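Local coordinates for protein beta-Ala-His dipeptidase (Homo sapiens, PDB 3DLJ) that hydrolyses Xaa-His dipeptides, above all carnosine and anserine, as a secreted homodimeric metallopeptidase that uses two zinc ions per subunit, at residues G146-F158 and Y467-L479. Sequence-based numbering, arbitrary orientation.
Sequences GPVLAWINAVSAF and YIEGTKLFAAFFL
Gly146 O lies at the ring edge of Tyr467, 3.2 Å from CE1. With CG anti to the backbone N, Tyr467 lays its ring into a hole formed by Gly146, Leu149, Ala150 and Asn153; its hydroxyl is hydrogen-bonded to Phe27 O of helix 24-35. At Ala150 the backbones come close, CA to Thr471 CA being 4.5 Å, and the Thr471 methyl CG2 rests on Ala150 O. Trp151 presents the edge of its six-membered ring to Phe474, with CE3 3.4 Å above the centre of that face and the planes 70° apart. An alanine in place of Phe474 would probably open a gap beside the indole edge and over the Trp151 backbone, leaving Trp151 CE3 without its ring face. Further along helix 464-482, Phe478 points its own edge at a face of Trp151, CE2 to CH2 being 3.5 Å with planes at 81°. Asn153 ND2 donates to a water that in turn donates to Thr471 OG1, whose own proton goes to Tyr467 O (2.7 Å). Ala154 is a knob among Thr471, Phe474, Ala475 and Phe478, its CB 3.3 Å from Thr471 O. Val155 CG2 and Phe158 CE1 complete the socket around Phe478. With the axes of 146-158 and 467-479 approaching to 8.0 Å at a crossing angle of -56°, helix 141-160 packs on helix 464-482 through knobs-into-holes and T-shaped aromatic pairs, with Trp151 also stacked on Phe107 of the central sheet, in the alpha/beta zinc-binding domain of the M20 peptidases.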
loop_
_atom_site.group_PDB
_atom_site.type_symbol
_atom_site.label_atom_id
_atom_site.label_comp_id
_atom_site.label_asym_id
_atom_site.label_seq_id
_atom_site.Cartn_x
_atom_site.Cartn_y
_atom_site.Cartn_z
ATOM N N GLY A 146 -1.322 -0.589 -12.575
ATOM C CA GLY A 146 -2.609 -0.065 -13.072
ATOM C C GLY A 146 -2.783 1.443 -12.883
ATOM O O GLY A 146 -2.982 2.166 -13.857
ATOM N N PRO A 147 -2.770 1.924 -11.624
ATOM C CA PRO A 147 -2.903 3.366 -11.395
ATOM C C PRO A 147 -1.735 4.239 -11.901
ATOM O O PRO A 147 -1.959 5.381 -12.296
ATOM C CB PRO A 147 -3.085 3.467 -9.857
ATOM C CG PRO A 147 -3.540 2.143 -9.428
ATOM C CD PRO A 147 -2.773 1.182 -10.347
ATOM N N VAL A 148 -0.515 3.732 -11.918
ATOM C CA VAL A 148 0.569 4.490 -12.554
ATOM C C VAL A 148 0.292 4.673 -14.044
ATOM O O VAL A 148 0.467 5.774 -14.590
ATOM C CB VAL A 148 1.983 3.882 -12.327
ATOM C CG1 VAL A 148 3.040 4.626 -13.152
ATOM C CG2 VAL A 148 2.356 3.928 -10.864
ATOM N N LEU A 149 -0.152 3.602 -14.698
ATOM C CA LEU A 149 -0.425 3.647 -16.148
ATOM C C LEU A 149 -1.657 4.452 -16.474
ATOM O O LEU A 149 -1.694 5.086 -17.508
ATOM C CB LEU A 149 -0.520 2.241 -16.746
ATOM C CG LEU A 149 0.844 1.647 -17.135
ATOM C CD1 LEU A 149 0.726 0.155 -17.499
ATOM C CD2 LEU A 149 1.472 2.447 -18.296
ATOM N N ALA A 150 -2.664 4.413 -15.605
ATOM C CA ALA A 150 -3.866 5.210 -15.773
ATOM C C ALA A 150 -3.543 6.710 -15.812
ATOM O O ALA A 150 -4.091 7.444 -16.651
ATOM C CB ALA A 150 -4.876 4.901 -14.689
ATOM N N TRP A 151 -2.657 7.138 -14.912
ATOM C CA TRP A 151 -2.103 8.499 -14.868
ATOM C C TRP A 151 -1.307 8.817 -16.114
ATOM O O TRP A 151 -1.536 9.856 -16.750
ATOM C CB TRP A 151 -1.209 8.691 -13.611
ATOM C CG TRP A 151 -0.651 10.086 -13.440
ATOM C CD1 TRP A 151 0.532 10.561 -13.943
ATOM C CD2 TRP A 151 -1.242 11.189 -12.708
ATOM N NE1 TRP A 151 0.707 11.886 -13.587
ATOM C CE2 TRP A 151 -0.350 12.290 -12.817
ATOM C CE3 TRP A 151 -2.421 11.346 -11.954
ATOM C CZ2 TRP A 151 -0.604 13.534 -12.209
ATOM C CZ3 TRP A 151 -2.673 12.597 -11.346
ATOM C CH2 TRP A 151 -1.768 13.662 -11.482
ATOM N N ILE A 152 -0.379 7.921 -16.472
ATOM C CA ILE A 152 0.438 8.089 -17.683
ATOM C C ILE A 152 -0.417 8.100 -18.960
ATOM O O ILE A 152 -0.170 8.896 -19.880
ATOM C CB ILE A 152 1.579 7.028 -17.782
ATOM C CG1 ILE A 152 2.716 7.369 -16.804
ATOM C CG2 ILE A 152 2.101 6.905 -19.236
ATOM C CD1 ILE A 152 3.721 6.220 -16.546
ATOM N N ASN A 153 -1.405 7.210 -19.023
ATOM C CA ASN A 153 -2.293 7.126 -20.177
ATOM C C ASN A 153 -3.140 8.398 -20.330
ATOM O O ASN A 153 -3.274 8.885 -21.431
ATOM C CB ASN A 153 -3.171 5.859 -20.125
ATOM C CG ASN A 153 -2.357 4.552 -20.283
ATOM O OD1 ASN A 153 -1.262 4.564 -20.787
ATOM N ND2 ASN A 153 -2.918 3.436 -19.852
ATOM N N ALA A 154 -3.697 8.929 -19.229
ATOM C CA ALA A 154 -4.351 10.251 -19.239
ATOM C C ALA A 154 -3.493 11.356 -19.899
ATOM O O ALA A 154 -3.978 12.098 -20.769
ATOM C CB ALA A 154 -4.794 10.672 -17.816
ATOM N N VAL A 155 -2.245 11.482 -19.458
ATOM C CA VAL A 155 -1.298 12.438 -20.046
ATOM C C VAL A 155 -1.112 12.186 -21.536
ATOM O O VAL A 155 -1.093 13.122 -22.329
ATOM C CB VAL A 155 0.097 12.398 -19.355
ATOM C CG1 VAL A 155 1.095 13.244 -20.139
ATOM C CG2 VAL A 155 0.014 12.902 -17.935
ATOM N N SER A 156 -0.991 10.917 -21.910
ATOM C CA SER A 156 -0.769 10.514 -23.293
ATOM C C SER A 156 -1.971 10.820 -24.212
ATOM O O SER A 156 -1.796 10.932 -25.421
ATOM C CB SER A 156 -0.378 9.037 -23.357
ATOM O OG SER A 156 -1.542 8.222 -23.405
ATOM N N ALA A 157 -3.169 10.984 -23.643
ATOM C CA ALA A 157 -4.341 11.420 -24.404
ATOM C C ALA A 157 -4.283 12.898 -24.823
ATOM O O ALA A 157 -4.557 13.204 -25.975
ATOM C CB ALA A 157 -5.624 11.127 -23.644
ATOM N N PHE A 158 -3.940 13.803 -23.896
ATOM C CA PHE A 158 -3.693 15.226 -24.202
ATOM C C PHE A 158 -2.525 15.378 -25.192
ATOM O O PHE A 158 -2.566 16.202 -26.092
ATOM C CB PHE A 158 -3.359 16.029 -22.929
ATOM C CG PHE A 158 -4.524 16.261 -21.998
ATOM C CD1 PHE A 158 -4.911 15.291 -21.087
ATOM C CD2 PHE A 158 -5.204 17.481 -21.997
ATOM C CE1 PHE A 158 -5.976 15.509 -20.216
ATOM C CE2 PHE A 158 -6.270 17.694 -21.131
ATOM C CZ PHE A 158 -6.643 16.693 -20.230
ATOM N N TYR A 467 -9.783 0.970 -14.142
ATOM C CA TYR A 467 -8.560 1.345 -14.840
ATOM C C TYR A 467 -8.809 2.382 -15.943
ATOM O O TYR A 467 -8.054 3.333 -16.084
ATOM C CB TYR A 467 -7.917 0.075 -15.417
ATOM C CG TYR A 467 -6.669 0.253 -16.252
ATOM C CD1 TYR A 467 -5.528 0.895 -15.730
ATOM C CD2 TYR A 467 -6.600 -0.268 -17.551
ATOM C CE1 TYR A 467 -4.358 1.035 -16.489
ATOM C CE2 TYR A 467 -5.440 -0.146 -18.309
ATOM C CZ TYR A 467 -4.307 0.511 -17.768
ATOM O OH TYR A 467 -3.134 0.655 -18.525
ATOM N N ILE A 468 -9.878 2.185 -16.711
ATOM C CA ILE A 468 -10.236 3.053 -17.831
ATOM C C ILE A 468 -10.955 4.323 -17.402
ATOM O O ILE A 468 -10.577 5.420 -17.821
ATOM C CB ILE A 468 -11.048 2.282 -18.890
ATOM C CG1 ILE A 468 -10.202 1.130 -19.455
ATOM C CG2 ILE A 468 -11.508 3.215 -20.018
ATOM C CD1 ILE A 468 -8.845 1.556 -20.061
ATOM N N GLU A 469 -11.975 4.185 -16.554
ATOM C CA GLU A 469 -12.662 5.337 -15.979
ATOM C C GLU A 469 -11.752 6.168 -15.088
ATOM O O GLU A 469 -11.934 7.387 -14.990
ATOM C CB GLU A 469 -13.911 4.899 -15.212
ATOM C CG GLU A 469 -15.023 4.321 -16.127
ATOM C CD GLU A 469 -15.480 5.281 -17.258
ATOM O OE1 GLU A 469 -15.413 4.914 -18.459
ATOM O OE2 GLU A 469 -15.910 6.403 -16.957
ATOM N N GLY A 470 -10.767 5.515 -14.457
ATOM C CA GLY A 470 -9.771 6.185 -13.635
ATOM C C GLY A 470 -8.796 7.013 -14.439
ATOM O O GLY A 470 -8.307 8.018 -13.958
ATOM N N THR A 471 -8.483 6.574 -15.657
ATOM C CA THR A 471 -7.749 7.371 -16.625
ATOM C C THR A 471 -8.468 8.695 -16.934
ATOM O O THR A 471 -7.830 9.758 -16.985
ATOM C CB THR A 471 -7.484 6.558 -17.940
ATOM O OG1 THR A 471 -6.899 5.275 -17.623
ATOM C CG2 THR A 471 -6.578 7.326 -18.896
ATOM N N LYS A 472 -9.786 8.632 -17.116
ATOM C CA LYS A 472 -10.621 9.823 -17.295
ATOM C C LYS A 472 -10.659 10.743 -16.080
ATOM O O LYS A 472 -10.671 11.985 -16.225
ATOM C CB LYS A 472 -12.043 9.419 -17.657
ATOM C CG LYS A 472 -12.150 8.834 -19.028
ATOM C CD LYS A 472 -13.286 7.855 -19.072
ATOM C CE LYS A 472 -13.525 7.372 -20.461
ATOM N NZ LYS A 472 -14.934 6.970 -20.538
ATOM N N LEU A 473 -10.689 10.130 -14.893
ATOM C CA LEU A 473 -10.658 10.850 -13.630
ATOM C C LEU A 473 -9.396 11.703 -13.555
ATOM O O LEU A 473 -9.449 12.896 -13.210
ATOM C CB LEU A 473 -10.697 9.873 -12.443
ATOM C CG LEU A 473 -10.542 10.464 -11.038
ATOM C CD1 LEU A 473 -11.689 11.392 -10.805
ATOM C CD2 LEU A 473 -10.541 9.391 -9.977
ATOM N N PHE A 474 -8.260 11.091 -13.865
ATOM C CA PHE A 474 -7.014 11.821 -13.881
ATOM C C PHE A 474 -7.017 12.963 -14.917
ATOM O O PHE A 474 -6.513 14.065 -14.651
ATOM C CB PHE A 474 -5.819 10.854 -14.072
ATOM C CG PHE A 474 -5.513 9.989 -12.867
ATOM C CD1 PHE A 474 -5.774 10.434 -11.562
ATOM C CD2 PHE A 474 -4.910 8.730 -13.033
ATOM C CE1 PHE A 474 -5.462 9.628 -10.437
ATOM C CE2 PHE A 474 -4.580 7.899 -11.906
ATOM C CZ PHE A 474 -4.854 8.356 -10.618
ATOM N N ALA A 475 -7.557 12.696 -16.105
ATOM C CA ALA A 475 -7.724 13.746 -17.146
ATOM C C ALA A 475 -8.535 14.977 -16.647
ATOM O O ALA A 475 -8.076 16.133 -16.747
ATOM C CB ALA A 475 -8.355 13.147 -18.403
ATOM N N ALA A 476 -9.716 14.727 -16.084
ATOM C CA ALA A 476 -10.536 15.786 -15.484
ATOM C C ALA A 476 -9.781 16.567 -14.381
ATOM O O ALA A 476 -9.924 17.800 -14.255
ATOM C CB ALA A 476 -11.839 15.193 -14.928
ATOM N N PHE A 477 -8.983 15.832 -13.603
ATOM C CA PHE A 477 -8.270 16.347 -12.448
ATOM C C PHE A 477 -7.187 17.345 -12.851
ATOM O O PHE A 477 -7.043 18.396 -12.208
ATOM C CB PHE A 477 -7.701 15.171 -11.638
ATOM C CG PHE A 477 -6.927 15.575 -10.417
ATOM C CD1 PHE A 477 -7.573 16.117 -9.302
ATOM C CD2 PHE A 477 -5.550 15.392 -10.365
ATOM C CE1 PHE A 477 -6.856 16.465 -8.153
ATOM C CE2 PHE A 477 -4.830 15.752 -9.222
ATOM C CZ PHE A 477 -5.489 16.289 -8.113
ATOM N N PHE A 478 -6.442 17.030 -13.919
ATOM C CA PHE A 478 -5.462 17.975 -14.484
ATOM C C PHE A 478 -6.102 19.350 -14.640
ATOM O O PHE A 478 -5.512 20.375 -14.270
ATOM C CB PHE A 478 -4.932 17.531 -15.857
ATOM C CG PHE A 478 -4.197 16.219 -15.850
ATOM C CD1 PHE A 478 -4.025 15.511 -17.041
ATOM C CD2 PHE A 478 -3.706 15.675 -14.678
ATOM C CE1 PHE A 478 -3.365 14.295 -17.066
ATOM C CE2 PHE A 478 -3.046 14.450 -14.694
ATOM C CZ PHE A 478 -2.875 13.761 -15.892
ATOM N N LEU A 479 -7.314 19.338 -15.194
ATOM C CA LEU A 479 -8.056 20.537 -15.516
ATOM C C LEU A 479 -8.503 21.264 -14.239
ATOM O O LEU A 479 -8.433 22.488 -14.161
ATOM C CB LEU A 479 -9.232 20.192 -16.437
ATOM C CG LEU A 479 -9.990 21.326 -17.133
ATOM C CD1 LEU A 479 -9.105 22.098 -18.115
ATOM C CD2 LEU A 479 -11.223 20.767 -17.862
HETATM O O HOH W 1 -5.335 3.476 -18.622
#